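Local coordinates for methylmalonyl-CoA carboxyltransferase 5S subunit (Propionibacterium freudenreichii subsp. shermanii, PDB 1RQB), which transfers a carboxyl group from the biotin of the 1.3S subunit to pyruvate, forming oxaloacetate, with one cobalt ion bound per subunit, at residues Ala70-Cys75 with Asp82-Leu87; Ala152-Gly157 with Gly188-Ala193. All coordinates share one frame; numbering follows the deposited sequence.

Both contacts belong to the TIM barrel of the carboxyltransferase, and contact 1 closes along the chain before contact 2 opens. In contact 1, two successive helices, 71-77 and 83-93, meet in the connection between strands 63-68 and 99-103. Contact 2 joins the end of helix 144-155 to the turn between helix 174-186 and strand 191-193. The parallel sheet runs through strands 63-68, 99-103, 133-136, 159-163 and 191-193, which places contact 2 further round the same barrel. The centres of contact 1 and contact 2 are about 23 Å apart, their nearest atoms about 11 Å. Contact 1 begins at the substrate-binding Ala70, whereas contact 2 is a surface salt bridge away from the annotated sites.

Contact 1. Residues Ala70-Cys75 with Asp82-Leu87; sequences ATYDSC and DPWERL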
loop_
_atom_site.group_PDB
_atom_site.type_symbol
_atom_site.label_atom_id
_atom_site.label_comp_id
_atom_site.label_asym_id
_atom_site.label_seq_id
_atom_site.Cartn_x
_atom_site.Cartn_y
_atom_site.Cartn_z
ATOM N N ALA A 70 9.114 -21.756 -0.382
ATOM C CA ALA A 70 10.027 -22.005 0.745
ATOM C C ALA A 70 9.305 -22.669 1.921
ATOM O O ALA A 70 9.925 -22.919 2.954
ATOM C CB ALA A 70 10.641 -20.676 1.207
ATOM N N THR A 71 8.022 -22.992 1.790
ATOM C CA THR A 71 7.307 -23.559 2.943
ATOM C C THR A 71 7.770 -24.977 3.285
ATOM O O THR A 71 7.702 -25.382 4.445
ATOM C CB THR A 71 5.778 -23.580 2.749
ATOM O OG1 THR A 71 5.439 -24.448 1.668
ATOM C CG2 THR A 71 5.255 -22.175 2.482
ATOM N N TYR A 72 8.227 -25.750 2.302
ATOM C CA TYR A 72 8.679 -27.117 2.604
ATOM C C TYR A 72 9.883 -27.021 3.543
ATOM O O TYR A 72 9.919 -27.626 4.613
ATOM C CB TYR A 72 9.060 -27.828 1.302
ATOM C CG TYR A 72 9.104 -29.343 1.371
ATOM C CD1 TYR A 72 8.130 -30.112 0.728
ATOM C CD2 TYR A 72 10.151 -30.006 2.018
ATOM C CE1 TYR A 72 8.202 -31.506 0.713
ATOM C CE2 TYR A 72 10.236 -31.410 2.009
ATOM C CZ TYR A 72 9.257 -32.145 1.350
ATOM O OH TYR A 72 9.336 -33.515 1.304
ATOM N N ASP A 73 10.861 -26.225 3.141
ATOM C CA ASP A 73 12.071 -26.008 3.946
ATOM C C ASP A 73 11.703 -25.483 5.336
ATOM O O ASP A 73 12.212 -25.971 6.344
ATOM C CB ASP A 73 12.987 -24.991 3.262
ATOM C CG ASP A 73 14.162 -24.584 4.146
ATOM O OD1 ASP A 73 15.149 -25.342 4.208
ATOM O OD2 ASP A 73 14.090 -23.519 4.799
ATOM N N SER A 74 10.826 -24.485 5.410
ATOM C CA SER A 74 10.475 -23.896 6.711
ATOM C C SER A 74 9.839 -24.927 7.645
ATOM O O SER A 74 10.107 -24.951 8.844
ATOM C CB SER A 74 9.509 -22.733 6.537
ATOM O OG SER A 74 9.233 -22.149 7.803
ATOM N N CYS A 75 8.970 -25.764 7.094
ATOM C CA CYS A 75 8.291 -26.778 7.912
ATOM C C CYS A 75 9.301 -27.686 8.615
ATOM O O CYS A 75 9.231 -27.882 9.827
ATOM C CB CYS A 75 7.381 -27.648 7.036
ATOM S SG CYS A 75 5.765 -26.923 6.679
ATOM N N ASP A 82 5.837 -31.843 9.306
ATOM C CA ASP A 82 5.976 -32.606 8.057
ATOM C C ASP A 82 5.159 -31.872 6.990
ATOM O O ASP A 82 3.942 -31.749 7.113
ATOM C CB ASP A 82 5.431 -34.031 8.233
ATOM C CG ASP A 82 5.800 -34.944 7.072
ATOM O OD1 ASP A 82 5.892 -34.442 5.930
ATOM O OD2 ASP A 82 5.991 -36.160 7.301
ATOM N N PRO A 83 5.815 -31.379 5.928
ATOM C CA PRO A 83 5.111 -30.648 4.860
ATOM C C PRO A 83 3.980 -31.461 4.225
ATOM O O PRO A 83 2.970 -30.909 3.793
ATOM C CB PRO A 83 6.214 -30.352 3.839
ATOM C CG PRO A 83 7.497 -30.500 4.603
ATOM C CD PRO A 83 7.222 -31.619 5.572
ATOM N N TRP A 84 4.154 -32.776 4.154
ATOM C CA TRP A 84 3.123 -33.629 3.547
ATOM C C TRP A 84 1.883 -33.682 4.444
ATOM O O TRP A 84 0.759 -33.805 3.960
ATOM C CB TRP A 84 3.696 -35.033 3.276
ATOM C CG TRP A 84 4.853 -35.008 2.287
ATOM C CD1 TRP A 84 6.187 -34.980 2.589
ATOM C CD2 TRP A 84 4.769 -34.966 0.854
ATOM N NE1 TRP A 84 6.931 -34.925 1.442
ATOM C CE2 TRP A 84 6.091 -34.913 0.361
ATOM C CE3 TRP A 84 3.705 -34.966 -0.063
ATOM C CZ2 TRP A 84 6.383 -34.860 -1.013
ATOM C CZ3 TRP A 84 3.992 -34.918 -1.424
ATOM C CH2 TRP A 84 5.320 -34.865 -1.888
ATOM N N GLU A 85 2.069 -33.585 5.756
ATOM C CA GLU A 85 0.908 -33.599 6.658
ATOM C C GLU A 85 0.152 -32.277 6.508
ATOM O O GLU A 85 -1.073 -32.233 6.605
ATOM C CB GLU A 85 1.364 -33.778 8.108
ATOM C CG GLU A 85 0.233 -33.791 9.124
ATOM C CD GLU A 85 -0.652 -35.025 9.024
ATOM O OE1 GLU A 85 -1.580 -35.153 9.857
ATOM O OE2 GLU A 85 -0.425 -35.865 8.121
ATOM N N ARG A 86 0.889 -31.193 6.273
ATOM C CA ARG A 86 0.247 -29.883 6.092
ATOM C C ARG A 86 -0.616 -29.918 4.828
ATOM O O ARG A 86 -1.751 -29.446 4.822
ATOM C CB ARG A 86 1.301 -28.767 5.975
ATOM C CG ARG A 86 0.695 -27.398 5.631
ATOM C CD ARG A 86 1.741 -26.275 5.478
ATOM N NE ARG A 86 2.369 -25.914 6.749
ATOM C CZ ARG A 86 3.102 -24.817 6.939
ATOM N NH1 ARG A 86 3.315 -23.971 5.938
ATOM N NH2 ARG A 86 3.592 -24.543 8.146
ATOM N N LEU A 87 -0.070 -30.487 3.756
ATOM C CA LEU A 87 -0.812 -30.592 2.491
ATOM C C LEU A 87 -2.064 -31.448 2.699
ATOM O O LEU A 87 -3.151 -31.086 2.254
ATOM C CB LEU A 87 0.062 -31.213 1.393
ATOM C CG LEU A 87 -0.635 -31.562 0.068
ATOM C CD1 LEU A 87 -1.352 -30.333 -0.499
ATOM C CD2 LEU A 87 0.397 -32.078 -0.918
#
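Tyr72 and Pro83 form the apolar middle of this helix-helix contact, in the connection after TIM-barrel strand 63-68. Pro83 CG sits over the centre of the phenol ring, 3.7 Å from the centroid of Tyr72, in a CH-pi contact. Proline suits the first turn of helix 83-93, where no backbone N-H is required, and Cys75 CB also touches Pro83 CG (3.8 Å). With CG anti to the backbone N (chi1 -161°), the Tyr72 ring reaches Trp84 as well, presenting its edge to the indole face in an offset edge-to-face pair with planes at 90°.

The same two residues share a hydrogen bond: Trp84 NE1 donates to Tyr72 OH at 2.8 Å, bent to 137° and with the oxygen tilted out of the indole plane. Tyr72 OH also bonds Thr452 of helix 447-455. Asp82, the N-cap, accepts from the backbone N of Trp84 on OD1.

Cys75 SG lies over one face of the Arg86 guanidinium, 3.4 Å from Arg86 CZ. Thr71, beside substrate-binding Ala70, packs on Arg33 of the substrate site.

Buried Trp84 NE1 is thus satisfied across the contact by Tyr72 OH, while the charge of Arg86 is paired outside it, by Glu81.

Contact 2. Residues Ala152-Gly157 with Gly188-Ala193; sequences AVKKAG and GADSIA
Lys154 and Asp190 reach toward each other from opposite directions in a surface salt bridge of the TIM barrel, tying the end of one outer helix to the start of a barrel strand. Helix 144-155 precedes strand 159-163, and Asp190 stands just before strand 191-193, the next strand of the parallel sheet.

The close part of the contact is the ion pair. Lys154 NZ lies 2.7 Å from Asp190 OD1, on the syn lone pair of that oxygen, and makes a second, weak bond to OD2 of the same carboxylate. Lysine suits the place because its jointed chain can be steered: the bends at chi2 (-56°) and chi3 (-59°) curl it toward Asp190, and NZ arrives without the side chain being fully extended. The two oxygens of Asp190 let it take Lys154 while OD2 also accepts from the backbone N of Ala160 in strand 159-163. That second bond should help to fix the carboxylate that Lys154 meets.

Away from the ion pair the contact is much looser. The backbones remain well separated, with the CA atoms of Lys154 and Gly188 7.6 Å apart, and only 122 Å² is buried in all. Lys154, Gly188 and Asp190 are all partly exposed, so the salt bridge borders solvent even though its charged groups meet closely. Gly188 ends helix 174-186 as the C-prime residue of a Schellman motif, and its positive phi, with the backbone angles that go with it, suits a residue that has no CB. The aliphatic part of the lysine runs past this turn, bringing Lys154 CD to 3.7 Å from Gly188 O.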
loop_
_atom_site.group_PDB
_atom_site.type_symbol
_atom_site.label_atom_id
_atom_site.label_comp_id
_atom_site.label_asym_id
_atom_site.label_seq_id
_atom_site.Cartn_x
_atom_site.Cartn_y
_atom_site.Cartn_z
ATOM N N ALA A 152 4.862 -34.299 -16.156
ATOM C CA ALA A 152 4.475 -35.122 -15.001
ATOM C C ALA A 152 3.146 -34.612 -14.438
ATOM O O ALA A 152 2.312 -35.389 -13.976
ATOM C CB ALA A 152 5.564 -35.073 -13.938
ATOM N N VAL A 153 2.934 -33.301 -14.479
ATOM C CA VAL A 153 1.671 -32.751 -13.968
ATOM C C VAL A 153 0.516 -33.194 -14.870
ATOM O O VAL A 153 -0.557 -33.556 -14.388
ATOM C CB VAL A 153 1.738 -31.204 -13.878
ATOM C CG1 VAL A 153 0.362 -30.628 -13.574
ATOM C CG2 VAL A 153 2.722 -30.807 -12.786
ATOM N N LYS A 154 0.738 -33.175 -16.183
ATOM C CA LYS A 154 -0.304 -33.592 -17.133
ATOM C C LYS A 154 -0.588 -35.087 -16.958
ATOM O O LYS A 154 -1.731 -35.528 -17.055
ATOM C CB LYS A 154 0.132 -33.309 -18.581
ATOM C CG LYS A 154 0.401 -31.839 -18.872
ATOM C CD LYS A 154 -0.822 -30.977 -18.547
ATOM C CE LYS A 154 -2.041 -31.403 -19.362
ATOM N NZ LYS A 154 -3.288 -30.676 -18.974
ATOM N N LYS A 155 0.460 -35.862 -16.708
ATOM C CA LYS A 155 0.311 -37.310 -16.502
ATOM C C LYS A 155 -0.614 -37.554 -15.308
ATOM O O LYS A 155 -1.457 -38.450 -15.334
ATOM C CB LYS A 155 1.670 -37.955 -16.212
ATOM C CG LYS A 155 1.577 -39.463 -15.929
ATOM C CD LYS A 155 2.921 -40.074 -15.545
ATOM C CE LYS A 155 3.967 -39.889 -16.641
ATOM N NZ LYS A 155 5.212 -40.665 -16.365
ATOM N N ALA A 156 -0.461 -36.741 -14.267
ATOM C CA ALA A 156 -1.271 -36.886 -13.049
ATOM C C ALA A 156 -2.679 -36.332 -13.268
ATOM O O ALA A 156 -3.531 -36.419 -12.384
ATOM C CB ALA A 156 -0.597 -36.170 -11.887
ATOM N N GLY A 157 -2.923 -35.759 -14.440
ATOM C CA GLY A 157 -4.230 -35.204 -14.742
ATOM C C GLY A 157 -4.525 -33.884 -14.034
ATOM O O GLY A 157 -5.682 -33.490 -13.894
ATOM N N GLY A 188 2.480 -28.186 -23.334
ATOM C CA GLY A 188 1.274 -28.556 -22.608
ATOM C C GLY A 188 0.678 -27.705 -21.503
ATOM O O GLY A 188 -0.244 -28.158 -20.825
ATOM N N ALA A 189 1.164 -26.483 -21.319
ATOM C CA ALA A 189 0.639 -25.623 -20.248
ATOM C C ALA A 189 -0.870 -25.418 -20.404
ATOM O O ALA A 189 -1.373 -25.149 -21.495
ATOM C CB ALA A 189 1.359 -24.260 -20.259
ATOM N N ASP A 190 -1.590 -25.550 -19.298
ATOM C CA ASP A 190 -3.041 -25.321 -19.278
ATOM C C ASP A 190 -3.277 -23.821 -19.092
ATOM O O ASP A 190 -4.330 -23.286 -19.430
ATOM C CB ASP A 190 -3.679 -26.092 -18.122
ATOM C CG ASP A 190 -3.555 -27.588 -18.301
ATOM O OD1 ASP A 190 -4.102 -28.090 -19.302
ATOM O OD2 ASP A 190 -2.906 -28.257 -17.464
ATOM N N SER A 191 -2.283 -23.153 -18.532
ATOM C CA SER A 191 -2.364 -21.698 -18.330
ATOM C C SER A 191 -0.944 -21.135 -18.224
ATOM O O SER A 191 0.026 -21.867 -18.040
ATOM C CB SER A 191 -3.182 -21.367 -17.071
ATOM O OG SER A 191 -2.550 -21.834 -15.886
ATOM N N ILE A 192 -0.837 -19.826 -18.376
ATOM C CA ILE A 192 0.455 -19.132 -18.297
ATOM C C ILE A 192 0.420 -18.184 -17.098
ATOM O O ILE A 192 -0.546 -17.444 -16.918
ATOM C CB ILE A 192 0.708 -18.259 -19.540
ATOM C CG1 ILE A 192 0.800 -19.138 -20.791
ATOM C CG2 ILE A 192 2.002 -17.439 -19.350
ATOM C CD1 ILE A 192 1.951 -20.100 -20.756
ATOM N N ALA A 193 1.462 -18.216 -16.282
ATOM C CA ALA A 193 1.528 -17.306 -15.130
ATOM C C ALA A 193 2.623 -16.272 -15.396
ATOM O O ALA A 193 3.719 -16.626 -15.825
ATOM C CB ALA A 193 1.872 -18.073 -13.852
#